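Long-range contacts in oxalate biosynthetic component 1 (Burkholderia thailandensis, PDB 5IKY), which serves quorum sensing-dependent oxalogenesis as a bifunctional enzyme, an oxalate-producing serine hydrolase with additional lyase activity: residues A[65-75]-A[238-246]; A[214-222]-A[497-505]. All blocks are in the same frame, centred on the assembly; numbering follows the deposited sequence.

After strand 4-9, which belongs to the barrel sheet, the chain enters the N-terminal family domain, where it lays down residues 65-75. It returns to the barrel, where residues 214-222 take in the last part of helix 206-218 and the turn after it. Residues 238-246 close contact 1 over 162 intervening residues, and the loop between strands 235-237 and 246-248 is tied to the chain leading into edge strand 70-71 of a small antiparallel sheet. Residues 497-505 close contact 2 over 274 residues, joining two helices packed outside the barrel. The two loops cross, because 214-222 lies between the partners of contact 1. The contacts do not touch: their centres are 41 Å apart and nearest atoms about 21 Å.

Contact 1: A[65-75]-A[238-246]; sequences GYDAPIDLTDY and AIPGLNTPI
Pro240 meets Tyr75 through its ring carbons. CG and CB rest near the phenol end, with CG 3.5 Å from Tyr75 OH. Gly241 follows in a type II turn that runs from Ile239 to Leu242. Ile70 leans on its backbone, with CG1 3.6 Å from Gly241 N. CA of Gly241 makes a C-H...O contact of 3.2 Å with Ala68 O. Gly241 O in turn accepts a weak hydrogen bond from Ala68 N at 3.0 Å. A water also donates to this oxygen at 2.9 Å and to Asp67 OD1.

Leu242 is bridged to Asp67 in a single antiparallel, non-hydrogen-bonded pair. This is an isolated beta bridge. It joins the loop between strands 235-237 and 246-248 to the chain entering strand 70-71, the edge of a three-stranded antiparallel sheet. Leu242 CD2 lies against Tyr66 O, and its side chain also reaches Ile27 of strand 26-28.

Asn243 N closes the bridge on its other side with a 3.0 Å bond to Tyr66 O. With chi1 at 60°, CG sits between the backbone N and the carbonyl carbon, and the amide folds back over the Tyr66 backbone. ND2 then reaches Gly65 O at 2.7 Å. That bond is nearly straight, 176° at the hydrogen, and lies in the amide plane. OD1 accepts from Thr244 OG1 and from Arg155, so the amide is held at both ends.

Thr244 OG1 is 3.5 Å from Tyr66 CE1, and its CB lies at the edge of that ring. Tyr66 OH bonds to Leu22 O, while Arg155 makes a cation-pi contact with the ring.

Contact 2: A[214-222]-A[497-505]; sequences REALREGAA and TGDQVRWLR
Arg505 holds Glu219 twice, once by the backbone and once by the carboxylate. NE donates to Glu219 O at 2.8 Å, and NH2 donates to Glu219 OE1, also at 2.8 Å. The carboxylate and this guanidinium are nearly coplanar, 11° apart, and OE1 is met almost along its C-O bond. The setting is a TIM barrel. Helices 206-218 and 497-510 lie next to each other outside its strands and run almost parallel, 13° between their short segments, with axes 7.8 Å apart.

Arg502 adds a second, weaker partner to the salt-bridge network. Its extended side chain brings NH1 to 3.4 Å from Glu219 OE1, with the Arg502 guanidinium about perpendicular to the carboxylate. Arg502 NH2 bonds to Asp1018, which lies in the C-terminal hydrolase domain. Two positive groups near one carboxylate would be expected to favour its charged form. Glu219 is bent at chi2 (-70°), which turns the acid along the neighbouring helix, over CB and CG of Arg502.

Just after Glu219 the chain leaves helical geometry at Gly220, which has positive phi. Gly220 N and Ala221 N bond back to Leu217 O and Ala216 O in a Schellman motif. Val501 packs against this turn: CG1 lies 3.8 Å from Glu219 CB and also touches Ala221. Its other neighbours include Val474 of strand 471-474.

The backbones come closest at Gly498, whose CA lies 3.9 Å from Ala216 CA; with no side chain on Gly498 they meet directly. Beside them Thr497 CG2 touches Ala216 CB, and both side chains rest on Ala9 of strand 4-9. A water bridges the two helices beside Gly498, accepting from Gly498 N at 2.9 Å and donating to Glu215 OE1 at 3.0 Å.

Contact 1: A[65-75]-A[238-246]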
loop_
_atom_site.group_PDB
_atom_site.type_symbol
_atom_site.label_atom_id
_atom_site.label_comp_id
_atom_site.label_asym_id
_atom_site.label_seq_id
_atom_site.Cartn_x
_atom_site.Cartn_y
_atom_site.Cartn_z
ATOM N N GLY A 65 37.828 10.805 5.697
ATOM C CA GLY A 65 37.700 9.974 4.513
ATOM C C GLY A 65 37.646 10.708 3.185
ATOM O O GLY A 65 37.405 10.090 2.151
ATOM N N TYR A 66 37.887 12.014 3.196
ATOM C CA TYR A 66 37.719 12.817 1.985
ATOM C C TYR A 66 39.023 13.367 1.410
ATOM O O TYR A 66 38.997 14.216 0.517
ATOM C CB TYR A 66 36.756 13.974 2.257
ATOM C CG TYR A 66 35.309 13.552 2.270
ATOM C CD1 TYR A 66 34.583 13.465 1.089
ATOM C CD2 TYR A 66 34.670 13.229 3.457
ATOM C CE1 TYR A 66 33.261 13.076 1.091
ATOM C CE2 TYR A 66 33.345 12.839 3.470
ATOM C CZ TYR A 66 32.645 12.762 2.283
ATOM O OH TYR A 66 31.325 12.374 2.287
ATOM N N ASP A 67 40.155 12.879 1.912
ATOM C CA ASP A 67 41.458 13.362 1.464
ATOM C C ASP A 67 41.887 12.747 0.133
ATOM O O ASP A 67 41.553 11.606 -0.177
ATOM C CB ASP A 67 42.524 13.075 2.525
ATOM C CG ASP A 67 42.296 13.847 3.810
ATOM O OD1 ASP A 67 41.960 15.047 3.736
ATOM O OD2 ASP A 67 42.453 13.254 4.898
ATOM N N ALA A 68 42.630 13.524 -0.647
ATOM C CA ALA A 68 43.235 13.052 -1.887
ATOM C C ALA A 68 44.569 13.765 -2.083
ATOM O O ALA A 68 44.705 14.929 -1.709
ATOM C CB ALA A 68 42.309 13.297 -3.068
ATOM N N PRO A 69 45.563 13.075 -2.663
ATOM C CA PRO A 69 46.877 13.707 -2.808
ATOM C C PRO A 69 46.835 14.882 -3.777
ATOM O O PRO A 69 46.062 14.866 -4.733
ATOM C CB PRO A 69 47.755 12.578 -3.351
ATOM C CG PRO A 69 46.809 11.679 -4.060
ATOM C CD PRO A 69 45.526 11.735 -3.272
ATOM N N ILE A 70 47.655 15.891 -3.519
ATOM C CA ILE A 70 47.724 17.051 -4.394
ATOM C C ILE A 70 49.049 17.092 -5.142
ATOM O O ILE A 70 50.096 17.350 -4.548
ATOM C CB ILE A 70 47.560 18.365 -3.613
ATOM C CG1 ILE A 70 46.288 18.330 -2.767
ATOM C CG2 ILE A 70 47.546 19.547 -4.565
ATOM C CD1 ILE A 70 46.094 19.560 -1.911
ATOM N N ASP A 71 49.000 16.832 -6.444
ATOM C CA ASP A 71 50.185 16.946 -7.284
ATOM C C ASP A 71 50.186 18.311 -7.961
ATOM O O ASP A 71 49.350 18.581 -8.819
ATOM C CB ASP A 71 50.227 15.826 -8.327
ATOM C CG ASP A 71 51.617 15.624 -8.912
ATOM O OD1 ASP A 71 52.466 16.532 -8.783
ATOM O OD2 ASP A 71 51.858 14.551 -9.506
ATOM N N LEU A 72 51.125 19.168 -7.573
ATOM C CA LEU A 72 51.193 20.523 -8.113
ATOM C C LEU A 72 51.559 20.528 -9.594
ATOM O O LEU A 72 51.379 21.534 -10.282
ATOM C CB LEU A 72 52.195 21.365 -7.322
ATOM C CG LEU A 72 51.772 21.713 -5.894
ATOM C CD1 LEU A 72 52.791 22.623 -5.234
ATOM C CD2 LEU A 72 50.397 22.357 -5.893
ATOM N N THR A 73 52.073 19.401 -10.080
ATOM C CA THR A 73 52.379 19.240 -11.495
ATOM C C THR A 73 51.097 19.297 -12.324
ATOM O O THR A 73 51.107 19.712 -13.484
ATOM C CB THR A 73 53.116 17.913 -11.762
ATOM O OG1 THR A 73 54.203 17.774 -10.838
ATOM C CG2 THR A 73 53.656 17.868 -13.182
ATOM N N ASP A 74 49.989 18.885 -11.712
ATOM C CA ASP A 74 48.679 18.954 -12.351
ATOM C C ASP A 74 48.255 20.396 -12.613
ATOM O O ASP A 74 47.432 20.662 -13.489
ATOM C CB ASP A 74 47.624 18.259 -11.485
ATOM C CG ASP A 74 47.825 16.759 -11.407
ATOM O OD1 ASP A 74 48.566 16.211 -12.250
ATOM O OD2 ASP A 74 47.231 16.125 -10.507
ATOM N N TYR A 75 48.820 21.323 -11.847
ATOM C CA TYR A 75 48.434 22.725 -11.933
ATOM C C TYR A 75 49.620 23.609 -12.305
ATOM O O TYR A 75 49.756 24.728 -11.807
ATOM C CB TYR A 75 47.826 23.184 -10.605
ATOM C CG TYR A 75 46.911 22.156 -9.972
ATOM C CD1 TYR A 75 45.607 21.988 -10.420
ATOM C CD2 TYR A 75 47.353 21.351 -8.929
ATOM C CE1 TYR A 75 44.768 21.048 -9.845
ATOM C CE2 TYR A 75 46.521 20.408 -8.350
ATOM C CZ TYR A 75 45.230 20.263 -8.811
ATOM O OH TYR A 75 44.397 19.329 -8.238
ATOM N N ALA A 238 35.926 19.150 -9.666
ATOM C CA ALA A 238 37.032 18.478 -8.995
ATOM C C ALA A 238 37.829 19.483 -8.175
ATOM O O ALA A 238 38.381 20.439 -8.718
ATOM C CB ALA A 238 37.931 17.778 -10.001
ATOM N N ILE A 239 37.878 19.267 -6.865
ATOM C CA ILE A 239 38.608 20.152 -5.962
ATOM C C ILE A 239 39.913 19.497 -5.503
ATOM O O ILE A 239 39.916 18.337 -5.087
ATOM C CB ILE A 239 37.751 20.522 -4.730
ATOM C CG1 ILE A 239 36.364 20.998 -5.166
ATOM C CG2 ILE A 239 38.441 21.584 -3.890
ATOM C CD1 ILE A 239 36.377 22.290 -5.950
ATOM N N PRO A 240 41.033 20.233 -5.594
ATOM C CA PRO A 240 42.330 19.711 -5.144
ATOM C C PRO A 240 42.304 19.259 -3.685
ATOM O O PRO A 240 41.839 20.004 -2.821
ATOM C CB PRO A 240 43.272 20.907 -5.326
ATOM C CG PRO A 240 42.644 21.714 -6.407
ATOM C CD PRO A 240 41.158 21.561 -6.217
ATOM N N GLY A 241 42.783 18.045 -3.424
ATOM C CA GLY A 241 42.848 17.529 -2.069
ATOM C C GLY A 241 41.581 16.848 -1.581
ATOM O O GLY A 241 41.537 16.347 -0.458
ATOM N N LEU A 242 40.550 16.831 -2.419
ATOM C CA LEU A 242 39.290 16.182 -2.067
ATOM C C LEU A 242 38.991 15.008 -2.996
ATOM O O LEU A 242 39.023 15.152 -4.217
ATOM C CB LEU A 242 38.142 17.191 -2.104
ATOM C CG LEU A 242 38.179 18.271 -1.020
ATOM C CD1 LEU A 242 37.058 19.276 -1.221
ATOM C CD2 LEU A 242 38.097 17.641 0.364
ATOM N N ASN A 243 38.702 13.846 -2.417
ATOM C CA ASN A 243 38.474 12.646 -3.216
ATOM C C ASN A 243 37.028 12.506 -3.682
ATOM O O ASN A 243 36.662 11.506 -4.297
ATOM C CB ASN A 243 38.896 11.391 -2.440
ATOM C CG ASN A 243 38.125 11.202 -1.141
ATOM O OD1 ASN A 243 36.993 11.665 -0.989
ATOM N ND2 ASN A 243 38.741 10.502 -0.196
ATOM N N THR A 244 36.210 13.508 -3.377
ATOM C CA THR A 244 34.829 13.528 -3.838
ATOM C C THR A 244 34.510 14.864 -4.495
ATOM O O THR A 244 34.662 15.917 -3.876
ATOM C CB THR A 244 33.838 13.275 -2.686
ATOM O OG1 THR A 244 34.094 11.990 -2.109
ATOM C CG2 THR A 244 32.408 13.313 -3.196
ATOM N N PRO A 245 34.067 14.824 -5.760
ATOM C CA PRO A 245 33.767 16.050 -6.504
ATOM C C PRO A 245 32.486 16.725 -6.029
ATOM O O PRO A 245 31.639 16.072 -5.419
ATOM C CB PRO A 245 33.619 15.555 -7.943
ATOM C CG PRO A 245 33.136 14.151 -7.797
ATOM C CD PRO A 245 33.820 13.615 -6.567
ATOM N N ILE A 246 32.350 18.018 -6.305
ATOM C CA ILE A 246 31.143 18.754 -5.943
ATOM C C ILE A 246 30.137 18.760 -7.088
ATOM O O ILE A 246 30.451 19.184 -8.199
ATOM C CB ILE A 246 31.457 20.209 -5.559
ATOM C CG1 ILE A 246 32.592 20.261 -4.536
ATOM C CG2 ILE A 246 30.207 20.899 -5.025
ATOM C CD1 ILE A 246 32.235 19.649 -3.205
HETATM O O HOH W 1 40.774 16.766 2.319
#

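Contact 2: A[214-222]-A[497-505]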
loop_
_atom_site.group_PDB
_atom_site.type_symbol
_atom_site.label_atom_id
_atom_site.label_comp_id
_atom_site.label_asym_id
_atom_site.label_seq_id
_atom_site.Cartn_x
_atom_site.Cartn_y
_atom_site.Cartn_z
ATOM N N ARG A 214 5.625 6.369 -3.340
ATOM C CA ARG A 214 5.189 5.166 -2.640
ATOM C C ARG A 214 5.153 5.372 -1.126
ATOM O O ARG A 214 4.213 4.941 -0.452
ATOM C CB ARG A 214 6.105 3.986 -2.984
ATOM C CG ARG A 214 6.162 3.644 -4.467
ATOM C CD ARG A 214 5.483 2.325 -4.776
ATOM N NE ARG A 214 6.319 1.173 -4.455
ATOM C CZ ARG A 214 5.860 0.032 -3.948
ATOM N NH1 ARG A 214 4.568 -0.111 -3.694
ATOM N NH2 ARG A 214 6.695 -0.966 -3.695
ATOM N N GLU A 215 6.179 6.033 -0.598
ATOM C CA GLU A 215 6.259 6.311 0.834
ATOM C C GLU A 215 5.099 7.190 1.282
ATOM O O GLU A 215 4.507 6.971 2.337
ATOM C CB GLU A 215 7.586 6.986 1.177
ATOM C CG GLU A 215 8.817 6.152 0.870
ATOM C CD GLU A 215 10.095 6.967 0.926
ATOM O OE1 GLU A 215 10.031 8.149 1.325
ATOM O OE2 GLU A 215 11.163 6.425 0.566
ATOM N N ALA A 216 4.780 8.185 0.464
ATOM C CA ALA A 216 3.700 9.111 0.764
ATOM C C ALA A 216 2.347 8.406 0.754
ATOM O O ALA A 216 1.497 8.662 1.606
ATOM C CB ALA A 216 3.706 10.259 -0.229
ATOM N N LEU A 217 2.159 7.512 -0.212
ATOM C CA LEU A 217 0.892 6.807 -0.372
ATOM C C LEU A 217 0.610 5.832 0.775
ATOM O O LEU A 217 -0.530 5.723 1.232
ATOM C CB LEU A 217 0.869 6.065 -1.711
ATOM C CG LEU A 217 0.734 6.979 -2.932
ATOM C CD1 LEU A 217 1.225 6.289 -4.197
ATOM C CD2 LEU A 217 -0.710 7.431 -3.095
ATOM N N ARG A 218 1.638 5.131 1.246
ATOM C CA ARG A 218 1.433 4.157 2.313
ATOM C C ARG A 218 1.223 4.848 3.658
ATOM O O ARG A 218 0.737 4.235 4.609
ATOM C CB ARG A 218 2.603 3.170 2.395
ATOM C CG ARG A 218 3.927 3.747 2.863
ATOM C CD ARG A 218 4.965 2.633 2.985
ATOM N NE ARG A 218 6.250 3.095 3.508
ATOM C CZ ARG A 218 7.388 3.071 2.820
ATOM N NH1 ARG A 218 8.509 3.509 3.376
ATOM N NH2 ARG A 218 7.407 2.609 1.578
ATOM N N GLU A 219 1.575 6.128 3.731
ATOM C CA GLU A 219 1.352 6.902 4.947
ATOM C C GLU A 219 -0.024 7.565 4.962
ATOM O O GLU A 219 -0.419 8.155 5.965
ATOM C CB GLU A 219 2.440 7.964 5.127
ATOM C CG GLU A 219 3.814 7.403 5.492
ATOM C CD GLU A 219 3.878 6.824 6.901
ATOM O OE1 GLU A 219 2.883 6.932 7.651
ATOM O OE2 GLU A 219 4.934 6.258 7.260
ATOM N N GLY A 220 -0.749 7.476 3.851
ATOM C CA GLY A 220 -2.119 7.952 3.820
ATOM C C GLY A 220 -2.491 8.928 2.718
ATOM O O GLY A 220 -3.654 9.298 2.600
ATOM N N ALA A 221 -1.521 9.350 1.915
ATOM C CA ALA A 221 -1.808 10.270 0.818
ATOM C C ALA A 221 -2.691 9.602 -0.229
ATOM O O ALA A 221 -2.514 8.424 -0.538
ATOM C CB ALA A 221 -0.518 10.770 0.180
ATOM N N ALA A 222 -3.640 10.360 -0.770
ATOM C CA ALA A 222 -4.533 9.851 -1.802
ATOM C C ALA A 222 -4.123 10.357 -3.179
ATOM O O ALA A 222 -4.375 9.704 -4.191
ATOM C CB ALA A 222 -5.970 10.245 -1.502
ATOM N N THR A 497 8.658 13.097 1.863
ATOM C CA THR A 497 7.281 13.564 1.938
ATOM C C THR A 497 6.456 12.659 2.850
ATOM O O THR A 497 5.589 13.133 3.590
ATOM C CB THR A 497 6.645 13.639 0.536
ATOM O OG1 THR A 497 7.257 14.704 -0.199
ATOM C CG2 THR A 497 5.151 13.900 0.624
ATOM N N GLY A 498 6.747 11.361 2.810
ATOM C CA GLY A 498 6.064 10.397 3.653
ATOM C C GLY A 498 6.192 10.739 5.124
ATOM O O GLY A 498 5.287 10.479 5.917
ATOM N N ASP A 499 7.328 11.327 5.485
ATOM C CA ASP A 499 7.559 11.797 6.842
ATOM C C ASP A 499 6.516 12.849 7.219
ATOM O O ASP A 499 5.937 12.808 8.304
ATOM C CB ASP A 499 8.970 12.377 6.969
ATOM C CG ASP A 499 9.467 12.409 8.400
ATOM O OD1 ASP A 499 8.685 12.083 9.319
ATOM O OD2 ASP A 499 10.642 12.781 8.603
ATOM N N GLN A 500 6.274 13.782 6.301
ATOM C CA GLN A 500 5.337 14.876 6.535
ATOM C C GLN A 500 3.880 14.422 6.466
ATOM O O GLN A 500 3.029 14.944 7.187
ATOM C CB GLN A 500 5.585 16.000 5.531
ATOM C CG GLN A 500 6.887 16.749 5.764
ATOM C CD GLN A 500 7.320 17.544 4.552
ATOM O OE1 GLN A 500 6.959 17.213 3.425
ATOM N NE2 GLN A 500 8.097 18.599 4.777
ATOM N N VAL A 501 3.592 13.457 5.596
ATOM C CA VAL A 501 2.252 12.887 5.514
ATOM C C VAL A 501 1.918 12.168 6.816
ATOM O O VAL A 501 0.793 12.243 7.311
ATOM C CB VAL A 501 2.118 11.911 4.328
ATOM C CG1 VAL A 501 0.760 11.234 4.346
ATOM C CG2 VAL A 501 2.323 12.645 3.014
ATOM N N ARG A 502 2.912 11.484 7.373
ATOM C CA ARG A 502 2.749 10.794 8.644
ATOM C C ARG A 502 2.422 11.786 9.754
ATOM O O ARG A 502 1.526 11.556 10.566
ATOM C CB ARG A 502 4.011 10.008 8.997
ATOM C CG ARG A 502 3.908 9.237 10.302
ATOM C CD ARG A 502 5.199 8.501 10.613
ATOM N NE ARG A 502 5.066 7.660 11.798
ATOM C CZ ARG A 502 4.615 6.410 11.777
ATOM N NH1 ARG A 502 4.249 5.855 10.629
ATOM N NH2 ARG A 502 4.525 5.715 12.903
ATOM N N TRP A 503 3.156 12.892 9.777
ATOM C CA TRP A 503 2.920 13.948 10.749
ATOM C C TRP A 503 1.509 14.519 10.609
ATOM O O TRP A 503 0.809 14.708 11.603
ATOM C CB TRP A 503 3.959 15.060 10.591
ATOM C CG TRP A 503 3.588 16.327 11.298
ATOM C CD1 TRP A 503 3.812 16.630 12.611
ATOM C CD2 TRP A 503 2.919 17.460 10.733
ATOM N NE1 TRP A 503 3.326 17.883 12.897
ATOM C CE2 TRP A 503 2.771 18.413 11.761
ATOM C CE3 TRP A 503 2.431 17.761 9.458
ATOM C CZ2 TRP A 503 2.158 19.647 11.552
ATOM C CZ3 TRP A 503 1.821 18.987 9.251
ATOM C CH2 TRP A 503 1.690 19.914 10.293
ATOM N N LEU A 504 1.100 14.786 9.373
ATOM C CA LEU A 504 -0.225 15.334 9.102
ATOM C C LEU A 504 -1.329 14.359 9.499
ATOM O O LEU A 504 -2.345 14.757 10.070
ATOM C CB LEU A 504 -0.360 15.702 7.623
ATOM C CG LEU A 504 -1.718 16.244 7.170
ATOM C CD1 LEU A 504 -2.113 17.461 7.988
ATOM C CD2 LEU A 504 -1.701 16.579 5.688
ATOM N N ARG A 505 -1.123 13.080 9.194
ATOM C CA ARG A 505 -2.103 12.048 9.515
ATOM C C ARG A 505 -2.309 11.903 11.020
ATOM O O ARG A 505 -3.444 11.850 11.489
ATOM C CB ARG A 505 -1.686 10.700 8.920
ATOM C CG ARG A 505 -2.560 9.541 9.376
ATOM C CD ARG A 505 -2.248 8.255 8.627
ATOM N NE ARG A 505 -0.835 7.891 8.698
ATOM C CZ ARG A 505 -0.285 7.224 9.707
ATOM N NH1 ARG A 505 -1.027 6.849 10.740
ATOM N NH2 ARG A 505 1.009 6.934 9.686
HETATM O O HOH W 2 8.392 10.517 0.528
#